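Local atomic coordinates of haloalkane dehalogenase (Mycobacterium rhodesiae, PDB entry 4MJ3), a protein that catalyses the hydrolytic removal of halogen from haloalkanes, probably yielding the corresponding alcohol and a halide ion. Residues M1-T6 with G32-H37; V144-M149 with H280-D285; V273-A278 with R288-A293. All coordinates share one frame; numbering follows the deposited sequence.

Contact 1 (M1-T6 with G32-H37)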
loop_
_atom_site.group_PDB
_atom_site.type_symbol
_atom_site.label_atom_id
_atom_site.label_comp_id
_atom_site.label_asym_id
_atom_site.label_seq_id
_atom_site.Cartn_x
_atom_site.Cartn_y
_atom_site.Cartn_z
HETATM N N MSE A 1 -24.588 1.561 -0.267
HETATM C CA MSE A 1 -23.772 0.768 -1.221
HETATM C C MSE A 1 -23.928 -0.690 -0.859
HETATM O O MSE A 1 -24.187 -1.059 0.291
HETATM C CB MSE A 1 -22.286 1.192 -1.265
HETATM C CG MSE A 1 -21.445 0.781 -0.070
HETATM SE SE MSE A 1 -19.572 1.461 -0.102
HETATM C CE MSE A 1 -19.922 3.379 -0.441
ATOM N N ASP A 2 -23.772 -1.534 -1.862
ATOM C CA ASP A 2 -23.829 -2.976 -1.680
ATOM C C ASP A 2 -22.419 -3.503 -1.492
ATOM O O ASP A 2 -21.478 -2.964 -2.073
ATOM C CB ASP A 2 -24.538 -3.585 -2.886
ATOM C CG ASP A 2 -26.017 -3.145 -2.958
ATOM O OD1 ASP A 2 -26.530 -2.490 -2.031
ATOM O OD2 ASP A 2 -26.675 -3.489 -3.929
ATOM N N VAL A 3 -22.269 -4.493 -0.607
ATOM C CA VAL A 3 -20.944 -4.912 -0.118
ATOM C C VAL A 3 -20.898 -6.416 0.057
ATOM O O VAL A 3 -21.804 -7.002 0.657
ATOM C CB VAL A 3 -20.645 -4.263 1.248
ATOM C CG1 VAL A 3 -19.284 -4.694 1.784
ATOM C CG2 VAL A 3 -20.730 -2.742 1.151
ATOM N N LEU A 4 -19.837 -7.022 -0.446
ATOM C CA LEU A 4 -19.558 -8.430 -0.256
ATOM C C LEU A 4 -18.448 -8.643 0.767
ATOM O O LEU A 4 -17.560 -7.800 0.934
ATOM C CB LEU A 4 -19.139 -9.077 -1.597
ATOM C CG LEU A 4 -20.269 -9.155 -2.631
ATOM C CD1 LEU A 4 -19.724 -9.678 -3.961
ATOM C CD2 LEU A 4 -21.400 -10.024 -2.137
ATOM N N ARG A 5 -18.477 -9.803 1.401
ATOM C CA ARG A 5 -17.409 -10.243 2.310
ATOM C C ARG A 5 -16.901 -11.610 1.853
ATOM O O ARG A 5 -17.681 -12.543 1.658
ATOM C CB ARG A 5 -17.922 -10.359 3.737
ATOM C CG ARG A 5 -16.871 -10.813 4.747
ATOM C CD ARG A 5 -17.355 -10.664 6.179
ATOM N NE ARG A 5 -17.569 -9.260 6.529
ATOM C CZ ARG A 5 -18.100 -8.828 7.676
ATOM N NH1 ARG A 5 -18.437 -9.683 8.649
ATOM N NH2 ARG A 5 -18.235 -7.525 7.873
ATOM N N THR A 6 -15.587 -11.722 1.683
ATOM C CA THR A 6 -14.977 -12.951 1.178
ATOM C C THR A 6 -15.116 -14.014 2.253
ATOM O O THR A 6 -14.808 -13.739 3.412
ATOM C CB THR A 6 -13.475 -12.748 0.844
ATOM O OG1 THR A 6 -13.348 -11.686 -0.112
ATOM C CG2 THR A 6 -12.892 -14.003 0.258
ATOM N N GLY A 32 -23.849 3.253 5.848
ATOM C CA GLY A 32 -23.566 1.911 6.387
ATOM C C GLY A 32 -22.158 1.809 6.955
ATOM O O GLY A 32 -21.519 2.820 7.233
ATOM N N THR A 33 -21.696 0.575 7.129
ATOM C CA THR A 33 -20.421 0.268 7.774
ATOM C C THR A 33 -19.671 -0.764 6.955
ATOM O O THR A 33 -20.294 -1.627 6.352
ATOM C CB THR A 33 -20.689 -0.342 9.160
ATOM O OG1 THR A 33 -21.395 0.620 9.939
ATOM C CG2 THR A 33 -19.411 -0.719 9.890
ATOM N N LEU A 34 -18.348 -0.662 6.930
ATOM C CA LEU A 34 -17.493 -1.653 6.289
ATOM C C LEU A 34 -16.493 -2.186 7.293
ATOM O O LEU A 34 -15.957 -1.412 8.091
ATOM C CB LEU A 34 -16.689 -1.030 5.144
ATOM C CG LEU A 34 -17.441 -0.350 4.022
ATOM C CD1 LEU A 34 -16.548 0.562 3.171
ATOM C CD2 LEU A 34 -18.081 -1.382 3.136
ATOM N N ARG A 35 -16.216 -3.476 7.240
ATOM C CA ARG A 35 -15.178 -4.060 8.055
ATOM C C ARG A 35 -13.866 -4.069 7.290
ATOM O O ARG A 35 -13.839 -4.425 6.106
ATOM C CB ARG A 35 -15.551 -5.483 8.476
ATOM C CG ARG A 35 -14.686 -6.043 9.583
ATOM C CD ARG A 35 -15.117 -7.436 10.028
ATOM N NE ARG A 35 -14.836 -8.430 9.007
ATOM C CZ ARG A 35 -14.853 -9.745 9.185
ATOM N NH1 ARG A 35 -15.139 -10.261 10.368
ATOM N NH2 ARG A 35 -14.538 -10.551 8.180
HETATM N N MSE A 36 -12.781 -3.702 7.983
HETATM C CA MSE A 36 -11.434 -3.727 7.402
HETATM C C MSE A 36 -10.588 -4.639 8.241
HETATM O O MSE A 36 -10.657 -4.629 9.476
HETATM C CB MSE A 36 -10.827 -2.336 7.339
HETATM C CG MSE A 36 -11.571 -1.453 6.331
HETATM SE SE MSE A 36 -10.943 0.409 6.303
HETATM C CE MSE A 36 -9.208 0.096 5.431
ATOM N N HIS A 37 -9.786 -5.442 7.558
ATOM C CA HIS A 37 -8.891 -6.377 8.194
ATOM C C HIS A 37 -7.516 -5.748 8.401
ATOM O O HIS A 37 -7.029 -5.006 7.545
ATOM C CB HIS A 37 -8.748 -7.607 7.323
ATOM C CG HIS A 37 -7.635 -8.529 7.733
ATOM N ND1 HIS A 37 -6.488 -8.678 6.987
ATOM C CD2 HIS A 37 -7.506 -9.372 8.789
ATOM C CE1 HIS A 37 -5.693 -9.560 7.564
ATOM N NE2 HIS A 37 -6.277 -9.983 8.675
#
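Arg5 and Arg35 lie one upon the other at the surface of an alpha/beta-hydrolase fold, where the N-terminal segment lies over strand 33-41 of the central sheet without any backbone hydrogen bond between them. Their guanidinium groups form a parallel stack, with centres 3.7 Å apart and planes inclined by only 8°, although the two side chains as a whole run roughly perpendicular to each other. Each chain starts extended and then bends at chi3, to -65° in Arg5 and to 70° in Arg35, and these opposite turns bring the flat ends face to face. Arg35 NE sits above the centre of the Arg5 group, while Arg5 NH1 occupies the equivalent place over Arg35, 3.6 Å from its CZ.

Nearby Asp88, in a salt bridge with Arg5 NE, would be expected to offset part of the charge, and a cation-pi contact of Arg35 with Tyr23 may ease the repulsion further. Asp88 is itself tied to the strand by a hydrogen bond from Arg35 N.

The apolar share of the contact falls to Leu34, which also packs on Trp104 of helix 98-112. Its CD2 methyl fits against both branches of Val3, 3.6 Å from CG2 and 3.8 Å from CG1. Between the arginines, guanidinium nitrogens also rest on the aliphatic parts of the partner chain: Arg5 NH2 is 3.4 Å from Arg35 CB, and Arg35 NH2 lies 3.5 Å from Arg5 CD.

Contact 2 (V144-M149 with H280-D285)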
loop_
_atom_site.group_PDB
_atom_site.type_symbol
_atom_site.label_atom_id
_atom_site.label_comp_id
_atom_site.label_asym_id
_atom_site.label_seq_id
_atom_site.Cartn_x
_atom_site.Cartn_y
_atom_site.Cartn_z
ATOM N N VAL A 144 8.849 5.753 4.889
ATOM C CA VAL A 144 9.632 4.987 3.920
ATOM C C VAL A 144 8.765 4.818 2.678
ATOM O O VAL A 144 7.675 4.249 2.748
ATOM C CB VAL A 144 10.020 3.603 4.470
ATOM C CG1 VAL A 144 10.826 2.835 3.428
ATOM C CG2 VAL A 144 10.786 3.770 5.754
ATOM N N ALA A 145 9.243 5.334 1.553
ATOM C CA ALA A 145 8.559 5.183 0.273
ATOM C C ALA A 145 9.322 4.192 -0.577
ATOM O O ALA A 145 10.527 4.347 -0.792
ATOM C CB ALA A 145 8.472 6.524 -0.439
ATOM N N ALA A 146 8.625 3.198 -1.095
ATOM C CA ALA A 146 9.227 2.168 -1.933
ATOM C C ALA A 146 8.334 1.852 -3.117
ATOM O O ALA A 146 7.254 1.274 -2.950
ATOM C CB ALA A 146 9.457 0.907 -1.112
ATOM N N ASN A 147 8.793 2.202 -4.318
ATOM C CA ASN A 147 8.058 1.906 -5.546
ATOM C C ASN A 147 6.645 2.449 -5.463
ATOM O O ASN A 147 5.648 1.701 -5.538
ATOM C CB ASN A 147 8.063 0.409 -5.851
ATOM C CG ASN A 147 9.453 -0.124 -6.152
ATOM O OD1 ASN A 147 10.417 0.635 -6.265
ATOM N ND2 ASN A 147 9.542 -1.440 -6.314
ATOM N N THR A 148 6.579 3.767 -5.326
ATOM C CA THR A 148 5.310 4.455 -5.179
ATOM C C THR A 148 5.482 5.905 -5.634
ATOM O O THR A 148 6.561 6.283 -6.095
ATOM C CB THR A 148 4.809 4.365 -3.723
ATOM O OG1 THR A 148 3.452 4.830 -3.661
ATOM C CG2 THR A 148 5.679 5.169 -2.776
HETATM N N MSE A 149 4.419 6.694 -5.516
HETATM C CA MSE A 149 4.448 8.140 -5.836
HETATM C C MSE A 149 3.192 8.784 -5.316
HETATM O O MSE A 149 2.291 8.103 -4.809
HETATM C CB MSE A 149 4.518 8.491 -7.318
HETATM C CG MSE A 149 5.718 9.402 -7.630
HETATM SE SE MSE A 149 5.982 11.228 -6.903
HETATM C CE MSE A 149 5.797 12.107 -8.644
ATOM N N HIS A 280 8.626 -4.509 -9.133
ATOM C CA HIS A 280 7.616 -3.654 -8.540
ATOM C C HIS A 280 7.173 -4.100 -7.145
ATOM O O HIS A 280 7.144 -3.308 -6.207
ATOM C CB HIS A 280 6.409 -3.604 -9.464
ATOM C CG HIS A 280 5.322 -2.720 -8.971
ATOM N ND1 HIS A 280 5.460 -1.353 -8.872
ATOM C CD2 HIS A 280 4.064 -3.002 -8.545
ATOM C CE1 HIS A 280 4.342 -0.835 -8.396
ATOM N NE2 HIS A 280 3.489 -1.816 -8.175
ATOM N N PHE A 281 6.840 -5.383 -7.012
ATOM C CA PHE A 281 6.423 -5.964 -5.740
ATOM C C PHE A 281 7.661 -6.395 -4.979
ATOM O O PHE A 281 7.927 -7.582 -4.773
ATOM C CB PHE A 281 5.444 -7.118 -5.958
ATOM C CG PHE A 281 4.163 -6.687 -6.585
ATOM C CD1 PHE A 281 3.180 -6.064 -5.822
ATOM C CD2 PHE A 281 3.947 -6.850 -7.923
ATOM C CE1 PHE A 281 1.994 -5.631 -6.376
ATOM C CE2 PHE A 281 2.765 -6.415 -8.509
ATOM C CZ PHE A 281 1.775 -5.824 -7.729
ATOM N N LEU A 282 8.431 -5.391 -4.557
ATOM C CA LEU A 282 9.759 -5.651 -4.019
ATOM C C LEU A 282 9.716 -6.446 -2.704
ATOM O O LEU A 282 10.701 -7.079 -2.336
ATOM C CB LEU A 282 10.547 -4.353 -3.844
ATOM C CG LEU A 282 10.275 -3.436 -2.652
ATOM C CD1 LEU A 282 11.332 -2.332 -2.645
ATOM C CD2 LEU A 282 8.884 -2.810 -2.716
ATOM N N GLN A 283 8.577 -6.406 -2.022
ATOM C CA GLN A 283 8.397 -7.146 -0.775
ATOM C C GLN A 283 8.400 -8.656 -1.015
ATOM O O GLN A 283 8.707 -9.417 -0.100
ATOM C CB GLN A 283 7.100 -6.741 -0.061
ATOM C CG GLN A 283 6.878 -5.237 0.061
ATOM C CD GLN A 283 6.001 -4.674 -1.038
ATOM O OE1 GLN A 283 6.126 -5.055 -2.208
ATOM N NE2 GLN A 283 5.114 -3.748 -0.676
ATOM N N GLU A 284 8.049 -9.090 -2.221
ATOM C CA GLU A 284 8.120 -10.506 -2.600
ATOM C C GLU A 284 9.524 -10.947 -2.930
ATOM O O GLU A 284 9.915 -12.055 -2.592
ATOM C CB GLU A 284 7.270 -10.831 -3.827
ATOM C CG GLU A 284 5.795 -10.949 -3.564
ATOM C CD GLU A 284 5.398 -12.118 -2.672
ATOM O OE1 GLU A 284 6.156 -13.100 -2.451
ATOM O OE2 GLU A 284 4.292 -12.019 -2.137
ATOM N N ASP A 285 10.279 -10.098 -3.606
ATOM C CA ASP A 285 11.615 -10.433 -4.057
ATOM C C ASP A 285 12.677 -10.266 -2.986
ATOM O O ASP A 285 13.593 -11.070 -2.892
ATOM C CB ASP A 285 11.981 -9.547 -5.265
ATOM C CG ASP A 285 11.166 -9.885 -6.515
ATOM O OD1 ASP A 285 10.669 -11.025 -6.631
ATOM O OD2 ASP A 285 11.039 -9.003 -7.407
#
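Asn147 turns its amide edge toward the backbone of His280, and ND2 donates a hydrogen bond to His280 O of 3.0 Å. The N-H points almost straight at the oxygen, at 173°, and the acceptor lies in the plane of the Asn147 amide. Seen from the carbonyl the approach is less regular: the donor stands above the C=O plane, 36° out of it. With CG anti to its own carbonyl carbon, the amide reaches across to the loop, and Ser247 OG engages ND2 as well, so two partners fix the rotation of the group.

Leu282, in the first turn of helix 282-300, covers the other part of the contact. Its CD2 lies 3.9 Å from Asn147 ND2, and its CD1 meets the Ala146 CB methyl at 4.0 Å, so the fork of the leucine spans an alanine and an amide.

The His280 ring stands obliquely to Asn147 O, with CE1 4.0 Å from that oxygen, and its CD2 lies 3.6 Å above the centre of the Phe281 face. Its nitrogens are engaged by Asp250 at ND1 and Asp123 at NE2. Asn147 is thus placed to steady the histidine backbone, apparently as a second-shell residue, in an arrangement consistent with the Asp-His-Asp catalytic triad of haloalkane dehalogenases.

Contact 3 (V273-A278 with R288-A293)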
loop_
_atom_site.group_PDB
_atom_site.type_symbol
_atom_site.label_atom_id
_atom_site.label_comp_id
_atom_site.label_asym_id
_atom_site.label_seq_id
_atom_site.Cartn_x
_atom_site.Cartn_y
_atom_site.Cartn_z
ATOM N N VAL A 273 18.415 4.111 -0.090
ATOM C CA VAL A 273 18.890 2.848 -0.603
ATOM C C VAL A 273 18.157 2.491 -1.883
ATOM O O VAL A 273 17.042 2.934 -2.112
ATOM C CB VAL A 273 18.704 1.734 0.463
ATOM C CG1 VAL A 273 19.525 2.042 1.714
ATOM C CG2 VAL A 273 17.254 1.570 0.868
ATOM N N THR A 274 18.819 1.710 -2.725
ATOM C CA THR A 274 18.165 1.059 -3.846
ATOM C C THR A 274 18.162 -0.426 -3.524
ATOM O O THR A 274 19.225 -1.010 -3.284
ATOM C CB THR A 274 18.887 1.331 -5.168
ATOM O OG1 THR A 274 18.906 2.742 -5.423
ATOM C CG2 THR A 274 18.159 0.648 -6.310
ATOM N N ILE A 275 16.975 -1.026 -3.466
ATOM C CA ILE A 275 16.841 -2.450 -3.164
ATOM C C ILE A 275 17.150 -3.211 -4.455
ATOM O O ILE A 275 16.376 -3.172 -5.420
ATOM C CB ILE A 275 15.434 -2.801 -2.639
ATOM C CG1 ILE A 275 15.100 -2.008 -1.370
ATOM C CG2 ILE A 275 15.289 -4.307 -2.400
ATOM C CD1 ILE A 275 16.033 -2.269 -0.206
ATOM N N ALA A 276 18.299 -3.885 -4.474
ATOM C CA ALA A 276 18.798 -4.555 -5.666
ATOM C C ALA A 276 18.075 -5.866 -5.919
ATOM O O ALA A 276 17.734 -6.577 -4.989
ATOM C CB ALA A 276 20.300 -4.823 -5.538
ATOM N N GLY A 277 17.866 -6.176 -7.194
ATOM C CA GLY A 277 17.293 -7.458 -7.600
ATOM C C GLY A 277 15.839 -7.622 -7.217
ATOM O O GLY A 277 15.412 -8.712 -6.849
ATOM N N ALA A 278 15.055 -6.550 -7.354
ATOM C CA ALA A 278 13.645 -6.615 -7.027
ATOM C C ALA A 278 12.802 -5.831 -8.016
ATOM O O ALA A 278 13.192 -4.754 -8.459
ATOM C CB ALA A 278 13.399 -6.130 -5.601
ATOM N N ARG A 288 12.985 -9.275 3.219
ATOM C CA ARG A 288 13.912 -9.175 4.336
ATOM C C ARG A 288 14.844 -7.975 4.207
ATOM O O ARG A 288 15.084 -7.257 5.176
ATOM C CB ARG A 288 14.736 -10.440 4.485
ATOM C CG ARG A 288 15.677 -10.346 5.667
ATOM N N GLU A 289 15.368 -7.767 3.006
ATOM C CA GLU A 289 16.303 -6.657 2.770
ATOM C C GLU A 289 15.614 -5.306 2.998
ATOM O O GLU A 289 16.175 -4.409 3.616
ATOM C CB GLU A 289 16.879 -6.753 1.357
ATOM C CG GLU A 289 17.848 -7.918 1.147
ATOM C CD GLU A 289 17.203 -9.291 0.911
ATOM O OE1 GLU A 289 15.959 -9.450 0.902
ATOM O OE2 GLU A 289 17.976 -10.238 0.703
ATOM N N LEU A 290 14.392 -5.162 2.517
ATOM C CA LEU A 290 13.648 -3.922 2.720
ATOM C C LEU A 290 13.347 -3.723 4.211
ATOM O O LEU A 290 13.526 -2.628 4.731
ATOM C CB LEU A 290 12.365 -3.874 1.882
ATOM C CG LEU A 290 11.518 -2.601 2.041
ATOM C CD1 LEU A 290 12.300 -1.349 1.689
ATOM C CD2 LEU A 290 10.257 -2.705 1.196
ATOM N N ALA A 291 12.964 -4.793 4.907
ATOM C CA ALA A 291 12.690 -4.699 6.339
ATOM C C ALA A 291 13.945 -4.310 7.122
ATOM O O ALA A 291 13.862 -3.485 8.025
ATOM C CB ALA A 291 12.109 -5.992 6.874
ATOM N N GLU A 292 15.091 -4.868 6.755
ATOM C CA GLU A 292 16.361 -4.488 7.379
ATOM C C GLU A 292 16.675 -3.000 7.155
ATOM O O GLU A 292 17.122 -2.319 8.081
ATOM C CB GLU A 292 17.523 -5.369 6.896
ATOM C CG GLU A 292 17.468 -6.832 7.393
ATOM C CD GLU A 292 17.738 -7.001 8.885
ATOM O OE1 GLU A 292 17.940 -5.984 9.588
ATOM O OE2 GLU A 292 17.753 -8.161 9.373
ATOM N N ALA A 293 16.410 -2.496 5.956
ATOM C CA ALA A 293 16.582 -1.066 5.671
ATOM C C ALA A 293 15.664 -0.210 6.554
ATOM O O ALA A 293 16.084 0.833 7.049
ATOM C CB ALA A 293 16.345 -0.765 4.203
#
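Val273 faces Ala293 where a loop of the alpha/beta-hydrolase fold lies against the C-terminal helix 282-300; backbone hydrogen bonds of Val273 with Ser244 and of Ile275 with Phe246 join this loop to the end of strand 242-244 and the residues after it. One branch of the valine, CG2, meets the Ala293 CB methyl at 4.2 Å. It is a single loose touch, toward the outside of the protein.

Two residues on, Ile275 supplies the larger part of the contact. The side chain crosses that of Leu290 at about a right angle: Ile275 CG1 lies 4.2 Å from Leu290 CD1. The first torsion (chi1 -59°) places CG1 against the helix, anti to the isoleucine's own carbonyl carbon, and the second (chi2 -61°) turns CD1 to the helix backbone, 4.1 Å from Leu290 CA. Leu290 in turn packs on Leu282 about two turns earlier and on Met65. The stem of Glu289 borders this patch, whereas its carboxylate leads away from the loop. No hydrogen bond joins the two segments; they meet by van der Waals packing.

Beyond Ile275 the chain bends round through Gly277, which adopts a positive phi of 69°, and here the polar ties run to a neighbouring loop: Gly277 N to Asp248 OD2 and Ala278 O to Ser247 OG. On the helix side, residues 289, 290 and 293 present one surface to the loop. Glu289 O, 4.4 Å from Ile275 CD1, is already taken up by Ala293 N at 3.0 Å.

Contacts 2 and 3 share helix 282-300 and touch each other, their centres about 9 Å apart: Leu282 CD1 packs on Ile275 CG1, joining the two apolar patches. Ser247 links them by polar means, bonded to Asn147 ND2 in one and Ala278 O in the other. Contact 2 is fully buried and combines a directed hydrogen bond with methyl packing beside the probable active site; contact 3, partly buried and further from the chain's centre, is mainly apolar, without a hydrogen bond between its segments. Contact 1 lies beyond that centre, about 27 Å from contact 2 between centres, yet both reach the same sheet. There, on the surface, two stacked arginines beside an aspartate dominate, next to a small Val3-Leu34 apolar contact.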